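PDB 2D81: PHB depolymerase from Penicillium funiculosum, which degrades the biopolyester polyhydroxybutyrate, hydrolysing its (R)-3-hydroxybutyrate ester bonds with a circularly permuted alpha/beta hydrolase fold. Local coordinates for residues 46-51 with 295-300; 51-56 with 71-76; 234-239 with 263-268; 153-158 with 238-243. All coordinates share one frame; numbering follows the deposited sequence.

The four contacts form two groups among the loops and short helices around the mixed eight-stranded sheet of the alpha/beta hydrolase fold. Contacts 1 and 2, with centres 8 Å apart, share Ala51 and the loop between strand 39-43 and helix 68-77, and are joined by Arg52. Contacts 3 and 4, with centres 12 Å apart, share Gly238 and Ser239, between the consecutive helices 234-237 and 240-244. Contacts 2 and 4, 31 Å apart, lie on opposite sides of the chain's centre. Contact 1 ties the loop at 46-51 to 295-300, and the other three fall between these ends. Contact 2 reaches the bound trimer through Tyr56.

Contact 1: 46-51 with 295-300; sequences GPYDCA and ADQIGG
Asp49 and Asp296 mark the closest backbone approach of segments 46-51 and 295-300, with their CA atoms 6.6 Å apart. Both segments are irregular loops of the alpha/beta hydrolase fold, and each contains a type II beta turn, Pro47 to Cys50 and Gln297 to Gly300. The second turn delivers Gly300 to the N-cap of helix 301-314, while Cys50 is held by its disulfide to Cys59. Tyr48 makes the hydrogen bond between the loops: its OH donates to Asp296 O over 2.7 Å, arriving 44° out of the carbonyl plane. With CG anti to the backbone N (chi1 174°), the ring extends across to Asp296, whose OD2 sits 3.6 Å above one face and off-centre toward the rim, the carboxylate turned only 15° from the ring plane. A leucine in place of Tyr48 would probably leave Asp296 O without this donor and the Asp296 carboxylate without the flat surface beside it. Arg52 makes salt bridges through NE to Asp49 OD2 and through NH1 to Asp296 OD1, and its charge probably eases the crowding of the two acids. Helix 68-77 borders the same site, Trp77 touching Tyr48, Asp49 and Gln297. The carboxylates of Asp49 and Asp296 are nearly coplanar, and Asp49 OD2 approaches Asp296 OD2 to 2.5 Å, a separation at which one of the acids probably holds a proton.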
# COMPACT_ATOMS: atom_id res chain seq x y z
N GLY A 46 -9.77 -2.73 -1.98
CA GLY A 46 -10.82 -3.73 -1.91
C GLY A 46 -10.36 -5.10 -1.44
O GLY A 46 -9.19 -5.28 -1.11
N PRO A 47 -11.27 -6.09 -1.44
CA PRO A 47 -11.00 -7.47 -1.02
C PRO A 47 -9.74 -8.11 -1.59
O PRO A 47 -9.43 -7.99 -2.78
CB PRO A 47 -12.27 -8.21 -1.43
CG PRO A 47 -13.32 -7.16 -1.26
CD PRO A 47 -12.66 -5.96 -1.90
N TYR A 48 -9.02 -8.82 -0.73
CA TYR A 48 -7.97 -9.72 -1.16
C TYR A 48 -8.52 -10.74 -2.16
O TYR A 48 -9.49 -11.43 -1.87
CB TYR A 48 -7.39 -10.46 0.04
CG TYR A 48 -6.40 -11.53 -0.34
CD1 TYR A 48 -5.08 -11.20 -0.66
CD2 TYR A 48 -6.79 -12.86 -0.44
CE1 TYR A 48 -4.18 -12.17 -1.08
CE2 TYR A 48 -5.90 -13.84 -0.86
CZ TYR A 48 -4.60 -13.49 -1.18
OH TYR A 48 -3.74 -14.46 -1.63
N ASP A 49 -7.90 -10.82 -3.34
CA ASP A 49 -8.26 -11.79 -4.38
C ASP A 49 -9.59 -11.42 -5.04
O ASP A 49 -10.23 -12.26 -5.68
CB ASP A 49 -8.35 -13.21 -3.80
CG ASP A 49 -8.10 -14.30 -4.84
OD1 ASP A 49 -8.92 -15.23 -4.95
OD2 ASP A 49 -7.07 -14.23 -5.54
N CYS A 50 -9.99 -10.16 -4.91
CA CYS A 50 -11.30 -9.72 -5.40
C CYS A 50 -11.51 -10.08 -6.87
O CYS A 50 -12.58 -10.56 -7.26
CB CYS A 50 -11.46 -8.20 -5.23
SG CYS A 50 -13.20 -7.66 -5.40
N ALA A 51 -10.49 -9.85 -7.70
CA ALA A 51 -10.68 -9.90 -9.14
C ALA A 51 -10.32 -11.24 -9.78
O ALA A 51 -10.23 -11.34 -11.00
CB ALA A 51 -9.86 -8.78 -9.80
N ALA A 295 -0.41 -13.32 -8.76
CA ALA A 295 -0.19 -11.92 -8.42
C ALA A 295 -0.41 -11.60 -6.94
O ALA A 295 0.29 -10.75 -6.38
CB ALA A 295 -1.09 -11.03 -9.27
N ASP A 296 -1.37 -12.26 -6.31
CA ASP A 296 -1.68 -11.98 -4.91
C ASP A 296 -1.26 -13.10 -3.96
O ASP A 296 -1.72 -13.17 -2.82
CB ASP A 296 -3.17 -11.66 -4.73
CG ASP A 296 -4.08 -12.84 -5.03
OD1 ASP A 296 -3.64 -13.85 -5.62
OD2 ASP A 296 -5.28 -12.75 -4.67
N GLN A 297 -0.37 -13.97 -4.42
CA GLN A 297 0.14 -15.06 -3.60
C GLN A 297 1.66 -14.94 -3.45
O GLN A 297 2.30 -14.16 -4.15
CB GLN A 297 -0.21 -16.41 -4.25
CG GLN A 297 -1.71 -16.61 -4.47
CD GLN A 297 -2.02 -17.81 -5.34
OE1 GLN A 297 -1.46 -17.97 -6.42
NE2 GLN A 297 -2.93 -18.66 -4.87
N ILE A 298 2.23 -15.71 -2.53
CA ILE A 298 3.68 -15.75 -2.40
C ILE A 298 4.29 -16.04 -3.77
O ILE A 298 3.84 -16.94 -4.48
CB ILE A 298 4.10 -16.84 -1.38
CG1 ILE A 298 3.57 -16.47 0.01
CG2 ILE A 298 5.62 -16.99 -1.35
CD1 ILE A 298 3.63 -17.61 1.04
N GLY A 299 5.29 -15.25 -4.16
CA GLY A 299 5.89 -15.43 -5.47
C GLY A 299 5.33 -14.54 -6.57
O GLY A 299 5.92 -14.46 -7.65
N GLY A 300 4.20 -13.88 -6.32
CA GLY A 300 3.73 -12.87 -7.25
C GLY A 300 4.87 -11.93 -7.55
O GLY A 300 5.53 -11.45 -6.63

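Contact 2: 51-56 with 71-76; sequences ARNQYY and TANMKS. With RB3 ((1R)-3-{[(1R)-3-methoxy-1-methyl-3-oxopropyl]oxy}-1-methyl-3-oxopropyl (3R)-3-hydroxybutanoate), chain C.
Asn73, on helix 68-77, meets Arg52 and Asn53 of the loop 51-56, and these three residues account for the whole of a small contact near the protein surface. The backbones stay well apart, Arg52 CA lying 10.2 Å from Asn73 CA, so the gap is bridged by side chains. Asn73 points its amide at the loop; Asn53 approaches it from the opposite direction, the two amide planes 59° apart. Arg52 contributes its aliphatic part, CD being the atom that comes up to the Asn73 amide. Its chain runs extended from the backbone and then bends at chi3 (-73°), which carries the guanidinium past Asn73 toward its salt-bridge partners Asp49 and Asp296. Along the helix, Ser76 OG donates to Ala72 O over 2.9 Å, giving that carbonyl a second donor beside Ser76 N.

At the far end of the loop Tyr56 lines the pocket of the bound trimer, its CD1 3.7 Å from the methyl carbon C4B of RB3. Its CD2 also stands 3.7 Å above the plane of the Tyr55 ring, toward the rim. An alanine at Tyr56 is likely to open a gap beside this methyl and deprive Tyr55 of its neighbour. Helix 68-77 lies between this loop and helix 106-116, where Thr71 and Met74 touch Gln115, while Arg52 also touches Trp77 and the loop residue Trp273.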
# COMPACT_ATOMS: atom_id res chain seq x y z
N ALA A 51 -10.49 -9.85 -7.70
CA ALA A 51 -10.68 -9.90 -9.14
C ALA A 51 -10.32 -11.24 -9.78
O ALA A 51 -10.23 -11.34 -11.00
CB ALA A 51 -9.86 -8.78 -9.80
N ARG A 52 -10.12 -12.27 -8.97
CA ARG A 52 -9.70 -13.55 -9.53
C ARG A 52 -10.85 -14.29 -10.21
O ARG A 52 -10.67 -14.87 -11.28
CB ARG A 52 -9.07 -14.45 -8.46
CG ARG A 52 -8.51 -15.76 -9.04
CD ARG A 52 -7.90 -16.65 -7.97
NE ARG A 52 -6.62 -16.16 -7.46
CZ ARG A 52 -5.44 -16.48 -7.98
NH1 ARG A 52 -4.33 -15.98 -7.44
NH2 ARG A 52 -5.35 -17.30 -9.02
N ASN A 53 -12.03 -14.26 -9.59
CA ASN A 53 -13.16 -15.04 -10.10
C ASN A 53 -14.40 -14.22 -10.41
O ASN A 53 -15.48 -14.77 -10.66
CB ASN A 53 -13.51 -16.16 -9.11
CG ASN A 53 -12.37 -17.15 -8.94
OD1 ASN A 53 -11.66 -17.14 -7.94
ND2 ASN A 53 -12.20 -18.02 -9.93
N GLN A 54 -14.26 -12.90 -10.39
CA GLN A 54 -15.29 -12.00 -10.91
C GLN A 54 -14.56 -10.86 -11.61
O GLN A 54 -13.42 -10.55 -11.27
CB GLN A 54 -16.17 -11.48 -9.78
CG GLN A 54 -15.48 -10.52 -8.83
CD GLN A 54 -16.18 -10.42 -7.48
OE1 GLN A 54 -17.41 -10.33 -7.41
NE2 GLN A 54 -15.39 -10.44 -6.41
N TYR A 55 -15.21 -10.24 -12.59
CA TYR A 55 -14.51 -9.25 -13.40
C TYR A 55 -14.11 -8.06 -12.53
O TYR A 55 -14.83 -7.69 -11.60
CB TYR A 55 -15.39 -8.79 -14.56
CG TYR A 55 -14.59 -8.14 -15.67
CD1 TYR A 55 -13.63 -8.86 -16.38
CD2 TYR A 55 -14.79 -6.79 -16.00
CE1 TYR A 55 -12.88 -8.26 -17.39
CE2 TYR A 55 -14.04 -6.18 -17.01
CZ TYR A 55 -13.09 -6.92 -17.70
OH TYR A 55 -12.35 -6.33 -18.69
N TYR A 56 -12.96 -7.46 -12.82
CA TYR A 56 -12.38 -6.49 -11.91
C TYR A 56 -13.26 -5.25 -11.72
O TYR A 56 -13.21 -4.61 -10.67
CB TYR A 56 -10.98 -6.08 -12.40
CG TYR A 56 -10.99 -5.11 -13.56
CD1 TYR A 56 -11.04 -3.73 -13.34
CD2 TYR A 56 -10.97 -5.56 -14.87
CE1 TYR A 56 -11.07 -2.83 -14.40
CE2 TYR A 56 -11.01 -4.67 -15.94
CZ TYR A 56 -11.06 -3.31 -15.70
OH TYR A 56 -11.10 -2.42 -16.75
N THR A 71 -12.63 -15.27 0.20
CA THR A 71 -12.46 -15.66 1.59
C THR A 71 -12.15 -17.16 1.71
O THR A 71 -11.30 -17.56 2.51
CB THR A 71 -13.73 -15.34 2.42
OG1 THR A 71 -14.01 -13.93 2.33
CG2 THR A 71 -13.52 -15.71 3.89
N ALA A 72 -12.83 -17.97 0.91
CA ALA A 72 -12.54 -19.40 0.85
C ALA A 72 -11.09 -19.66 0.43
O ALA A 72 -10.43 -20.55 0.96
CB ALA A 72 -13.50 -20.09 -0.11
N ASN A 73 -10.60 -18.88 -0.53
CA ASN A 73 -9.22 -19.03 -0.98
C ASN A 73 -8.23 -18.70 0.14
O ASN A 73 -7.22 -19.39 0.30
CB ASN A 73 -8.96 -18.14 -2.20
CG ASN A 73 -9.54 -18.72 -3.48
OD1 ASN A 73 -9.63 -18.03 -4.51
ND2 ASN A 73 -9.93 -19.99 -3.44
N MET A 74 -8.52 -17.66 0.91
CA MET A 74 -7.66 -17.33 2.05
C MET A 74 -7.54 -18.52 3.00
O MET A 74 -6.45 -18.85 3.46
CB MET A 74 -8.21 -16.10 2.79
CG MET A 74 -8.01 -14.80 2.03
SD MET A 74 -8.64 -13.34 2.88
CE MET A 74 -7.43 -13.16 4.18
N LYS A 75 -8.67 -19.16 3.30
CA LYS A 75 -8.66 -20.33 4.17
C LYS A 75 -7.90 -21.48 3.53
O LYS A 75 -7.10 -22.14 4.19
CB LYS A 75 -10.10 -20.77 4.48
CG LYS A 75 -10.87 -19.77 5.32
CD LYS A 75 -12.28 -20.25 5.60
CE LYS A 75 -13.06 -19.21 6.39
NZ LYS A 75 -14.48 -19.63 6.60
N SER A 76 -8.14 -21.71 2.25
CA SER A 76 -7.55 -22.85 1.56
C SER A 76 -6.04 -22.71 1.37
O SER A 76 -5.31 -23.69 1.49
CB SER A 76 -8.22 -23.04 0.19
OG SER A 76 -9.61 -23.27 0.35
O1M RB3 C . -9.47 4.17 -10.98
C1A RB3 C . -8.45 3.67 -10.44
O1A RB3 C . -7.27 3.86 -10.79
C2A RB3 C . -8.68 2.73 -9.25
C3A RB3 C . -8.07 1.35 -9.50
C4A RB3 C . -8.36 0.47 -8.28
O3A RB3 C . -8.66 0.77 -10.67
C1B RB3 C . -7.77 0.07 -11.41
O1B RB3 C . -6.74 -0.39 -10.90
C2B RB3 C . -8.06 -0.14 -12.90
C3B RB3 C . -7.21 -1.24 -13.54
C4B RB3 C . -7.51 -2.61 -12.92
O3B RB3 C . -7.52 -1.31 -14.94
C1C RB3 C . -6.79 -0.42 -15.67
O1C RB3 C . -6.50 0.68 -15.21
C2C RB3 C . -6.36 -0.80 -17.09
C3C RB3 C . -6.93 0.17 -18.12
C4C RB3 C . -6.51 -0.24 -19.54
O3C RB3 C . -8.35 0.20 -18.01

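Contact 3: 234-239 with 263-268; sequences YSSIGS and AIPDYT
Ser235, on the short helix 234-237, packs against Ile264 and Pro265 in the segment that leads into strand 266-267. The van der Waals part of the contact is compact. Ile264 CD1 presses to 3.4 Å from Ser235 CB, tighter than usual for two carbons, and the same methyl also lies beside Ser235 OG. Ile264 reaches this position because CG1 stands anti to the backbone N (chi1 -176°) and chi2 then turns CD1 toward the helix. Pro265 approaches with two of its ring carbons: CD is 3.6 Å from Ser235 OG, and CG faces Ser236 OG more loosely. The hydroxyl of Ser235 thus lies against carbon atoms of both residues.

The polar link is made by a water. It accepts from Ser235 N at 2.9 Å and donates to Ala263 O at 2.8 Å, joining a backbone N-H of the helix to a carbonyl just before the packed residues.

Within segment 263-268 the polar bonding shapes the chain where it turns a corner. Asp266 OD1 accepts from Thr268 N over 3.1 Å, an Asx turn, and from Thr268 OG1 over 2.6 Å. The hydroxyl meets the carboxylate on its syn side, whereas the N-H comes from above its plane. OD2 of Asp266 has partners of its own in His270 and Tyr291.

Around the contact, Tyr234 stacks on Tyr207 of strand 205-210. Backbone bonds pair Asp266 with Asn280 of strand 277-280 and Ile264 with Gly201, so the contact joins helix 234-237 to the connection between strand 256-260 of the main sheet and strand 266-267.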
# COMPACT_ATOMS: atom_id res chain seq x y z
N TYR A 234 6.04 7.63 -10.21
CA TYR A 234 6.97 8.73 -10.44
C TYR A 234 6.92 9.14 -11.91
O TYR A 234 7.05 10.32 -12.25
CB TYR A 234 8.39 8.31 -10.08
CG TYR A 234 9.36 9.47 -10.05
CD1 TYR A 234 9.51 10.25 -8.90
CD2 TYR A 234 10.12 9.79 -11.17
CE1 TYR A 234 10.39 11.32 -8.87
CE2 TYR A 234 11.01 10.87 -11.15
CZ TYR A 234 11.13 11.63 -10.00
OH TYR A 234 12.01 12.69 -9.97
N SER A 235 6.75 8.15 -12.79
CA SER A 235 6.62 8.40 -14.22
C SER A 235 5.48 9.37 -14.52
O SER A 235 5.56 10.16 -15.47
CB SER A 235 6.37 7.07 -14.95
OG SER A 235 6.21 7.27 -16.34
N SER A 236 4.42 9.31 -13.72
CA SER A 236 3.22 10.09 -13.99
C SER A 236 3.23 11.46 -13.31
O SER A 236 2.90 12.46 -13.94
CB SER A 236 1.98 9.31 -13.54
OG SER A 236 1.80 8.13 -14.29
N ILE A 237 3.60 11.49 -12.04
CA ILE A 237 3.48 12.72 -11.25
C ILE A 237 4.76 13.09 -10.52
O ILE A 237 4.74 13.88 -9.57
CB ILE A 237 2.34 12.61 -10.22
CG1 ILE A 237 2.58 11.41 -9.29
CG2 ILE A 237 1.00 12.47 -10.93
CD1 ILE A 237 1.55 11.26 -8.19
N GLY A 238 5.88 12.53 -10.95
CA GLY A 238 7.15 12.81 -10.29
C GLY A 238 7.10 12.46 -8.82
O GLY A 238 6.58 11.41 -8.44
N SER A 239 7.63 13.34 -7.98
CA SER A 239 7.76 13.04 -6.55
C SER A 239 6.53 13.44 -5.74
O SER A 239 6.59 13.49 -4.51
CB SER A 239 9.00 13.74 -5.98
OG SER A 239 8.85 15.15 -6.02
N ALA A 263 5.68 1.71 -9.62
CA ALA A 263 5.21 1.02 -10.82
C ALA A 263 5.55 1.89 -12.04
O ALA A 263 6.16 2.94 -11.90
CB ALA A 263 3.70 0.78 -10.74
N ILE A 264 5.14 1.44 -13.22
CA ILE A 264 5.42 2.15 -14.46
C ILE A 264 4.34 1.83 -15.49
O ILE A 264 3.83 0.72 -15.53
CB ILE A 264 6.81 1.74 -15.02
CG1 ILE A 264 7.16 2.56 -16.27
CG2 ILE A 264 6.81 0.26 -15.38
CD1 ILE A 264 7.54 3.99 -15.97
N PRO A 265 3.97 2.81 -16.32
CA PRO A 265 2.94 2.50 -17.32
C PRO A 265 3.41 1.36 -18.21
O PRO A 265 4.59 1.27 -18.56
CB PRO A 265 2.80 3.82 -18.08
CG PRO A 265 3.02 4.83 -17.00
CD PRO A 265 4.22 4.26 -16.26
N ASP A 266 2.48 0.47 -18.56
CA ASP A 266 2.76 -0.67 -19.42
C ASP A 266 1.62 -0.80 -20.42
O ASP A 266 0.51 -1.22 -20.07
CB ASP A 266 2.89 -1.95 -18.57
CG ASP A 266 2.92 -3.22 -19.41
OD1 ASP A 266 3.19 -3.15 -20.63
OD2 ASP A 266 2.68 -4.31 -18.84
N TYR A 267 1.89 -0.44 -21.67
CA TYR A 267 0.82 -0.33 -22.67
C TYR A 267 0.52 -1.66 -23.34
O TYR A 267 -0.43 -1.76 -24.14
CB TYR A 267 1.20 0.71 -23.72
CG TYR A 267 1.56 2.06 -23.13
CD1 TYR A 267 2.87 2.53 -23.17
CD2 TYR A 267 0.59 2.83 -22.49
CE1 TYR A 267 3.21 3.75 -22.59
CE2 TYR A 267 0.92 4.05 -21.91
CZ TYR A 267 2.23 4.50 -21.96
OH TYR A 267 2.56 5.71 -21.37
N THR A 268 1.30 -2.68 -23.03
CA THR A 268 1.11 -3.99 -23.64
C THR A 268 -0.09 -4.73 -23.06
O THR A 268 -0.51 -4.46 -21.93
CB THR A 268 2.37 -4.88 -23.49
OG1 THR A 268 2.59 -5.20 -22.11
CG2 THR A 268 3.60 -4.16 -24.04
O HOH W 1 7.39 5.38 -12.26

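Contact 4: 153-158 with 238-243; sequences TSPYIS and GSRFIQ
Ile157, at the start of strand 157-159, reaches toward helix 240-244 and has the largest share of the contact, meeting Arg240 and Phe241. Its CB points toward the helix but is still about 6.0 Å from Phe241 CD1. Beyond CB the chain divides. CG2 lies anti to the backbone N, and CG1 takes the position beside that nitrogen (chi1 -55°), from where it leads on to the helix, 4.6 Å from Phe241 CD1. The chain is extended at chi2, so CD1 projects farthest and does the touching. This methyl meets the backbone of the first helical turn, with Arg240 O at 3.5 Å and Phe241 CA at 3.7 Å, and it approaches the ring obliquely, 4.2 Å from Phe241 CD1.

Arg240 adds a looser contact, the aliphatic carbon CD lying 4.4 Å from Pro155 CB. Pro155 follows a cis peptide bond, and Tyr156 N donates to Thr153 O, which makes residues 153 to 156 a type VIa turn. The ring of Tyr156 folds back over this turn, with Thr153 C above its centre. At the start of the helix, Ser239 occupies the N-cap position without a capping bond from its side chain; its OG donates instead to Gln243 OE1, one turn on.

Strand 157-159 runs parallel to strand 137-139, which follows His135 of the trimer pocket, and Gln232 touches both Ile157 and Phe241. On the helix side Phe241 and Ile242 rest on Tyr260 of strand 256-260, and Ile237 of the preceding helix 234-237 touches Ser154 and Pro155. Helix 240-244 thus links the small two-stranded sheet to the central one.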
# COMPACT_ATOMS: atom_id res chain seq x y z
N THR A 153 -9.22 13.56 -9.80
CA THR A 153 -8.39 13.79 -10.98
C THR A 153 -6.93 13.91 -10.53
O THR A 153 -6.66 14.09 -9.34
CB THR A 153 -8.84 15.09 -11.71
OG1 THR A 153 -8.13 15.22 -12.95
CG2 THR A 153 -8.57 16.31 -10.85
N SER A 154 -6.00 13.80 -11.47
CA SER A 154 -4.58 13.82 -11.13
C SER A 154 -4.27 15.05 -10.27
O SER A 154 -4.80 16.13 -10.51
CB SER A 154 -3.72 13.85 -12.40
OG SER A 154 -2.34 13.78 -12.08
N PRO A 155 -3.36 14.91 -9.29
CA PRO A 155 -2.59 13.72 -8.92
C PRO A 155 -3.28 12.74 -7.97
O PRO A 155 -2.64 11.82 -7.46
CB PRO A 155 -1.34 14.32 -8.29
CG PRO A 155 -1.94 15.45 -7.50
CD PRO A 155 -2.92 16.07 -8.49
N TYR A 156 -4.57 12.94 -7.73
CA TYR A 156 -5.32 12.12 -6.78
C TYR A 156 -4.72 12.18 -5.38
O TYR A 156 -4.64 11.18 -4.67
CB TYR A 156 -5.40 10.67 -7.27
CG TYR A 156 -5.97 10.55 -8.66
CD1 TYR A 156 -5.14 10.51 -9.77
CD2 TYR A 156 -7.35 10.52 -8.86
CE1 TYR A 156 -5.66 10.44 -11.06
CE2 TYR A 156 -7.88 10.45 -10.15
CZ TYR A 156 -7.03 10.41 -11.24
OH TYR A 156 -7.54 10.35 -12.52
N ILE A 157 -4.29 13.38 -5.00
CA ILE A 157 -3.85 13.66 -3.63
C ILE A 157 -4.48 15.00 -3.26
O ILE A 157 -4.38 15.97 -4.02
CB ILE A 157 -2.31 13.80 -3.55
CG1 ILE A 157 -1.64 12.55 -4.12
CG2 ILE A 157 -1.89 14.02 -2.11
CD1 ILE A 157 -0.14 12.69 -4.30
N SER A 158 -5.14 15.06 -2.11
CA SER A 158 -6.00 16.21 -1.80
C SER A 158 -5.86 16.67 -0.36
O SER A 158 -5.44 15.91 0.52
CB SER A 158 -7.47 15.85 -2.05
OG SER A 158 -7.68 15.44 -3.39
N GLY A 238 5.88 12.53 -10.95
CA GLY A 238 7.15 12.81 -10.29
C GLY A 238 7.10 12.46 -8.82
O GLY A 238 6.58 11.41 -8.44
N SER A 239 7.63 13.34 -7.98
CA SER A 239 7.76 13.04 -6.55
C SER A 239 6.53 13.44 -5.74
O SER A 239 6.59 13.49 -4.51
CB SER A 239 9.00 13.74 -5.98
OG SER A 239 8.85 15.15 -6.02
N ARG A 240 5.42 13.71 -6.41
CA ARG A 240 4.25 14.22 -5.69
C ARG A 240 3.63 13.25 -4.69
O ARG A 240 3.13 13.69 -3.65
CB ARG A 240 3.19 14.71 -6.68
CG ARG A 240 3.57 16.01 -7.37
CD ARG A 240 2.36 16.68 -8.00
NE ARG A 240 2.72 17.89 -8.74
CZ ARG A 240 3.28 18.96 -8.19
NH1 ARG A 240 3.56 18.99 -6.90
NH2 ARG A 240 3.57 20.02 -8.95
N PHE A 241 3.66 11.95 -4.96
CA PHE A 241 3.11 11.02 -3.98
C PHE A 241 4.05 10.97 -2.78
O PHE A 241 3.62 10.97 -1.63
CB PHE A 241 2.95 9.61 -4.55
CG PHE A 241 2.15 8.69 -3.66
CD1 PHE A 241 0.77 8.61 -3.77
CD2 PHE A 241 2.79 7.92 -2.70
CE1 PHE A 241 0.03 7.78 -2.92
CE2 PHE A 241 2.06 7.08 -1.85
CZ PHE A 241 0.68 7.02 -1.96
N ILE A 242 5.35 10.93 -3.06
CA ILE A 242 6.35 10.85 -2.00
C ILE A 242 6.25 12.05 -1.06
O ILE A 242 6.43 11.91 0.16
CB ILE A 242 7.77 10.78 -2.60
CG1 ILE A 242 7.93 9.46 -3.36
CG2 ILE A 242 8.82 10.90 -1.50
CD1 ILE A 242 9.12 9.41 -4.28
N GLN A 243 5.96 13.22 -1.61
CA GLN A 243 6.01 14.46 -0.83
C GLN A 243 4.65 14.94 -0.33
O GLN A 243 4.56 15.50 0.76
CB GLN A 243 6.65 15.58 -1.66
CG GLN A 243 8.10 15.32 -2.03
CD GLN A 243 8.70 16.47 -2.80
OE1 GLN A 243 8.19 16.88 -3.84
NE2 GLN A 243 9.80 17.01 -2.28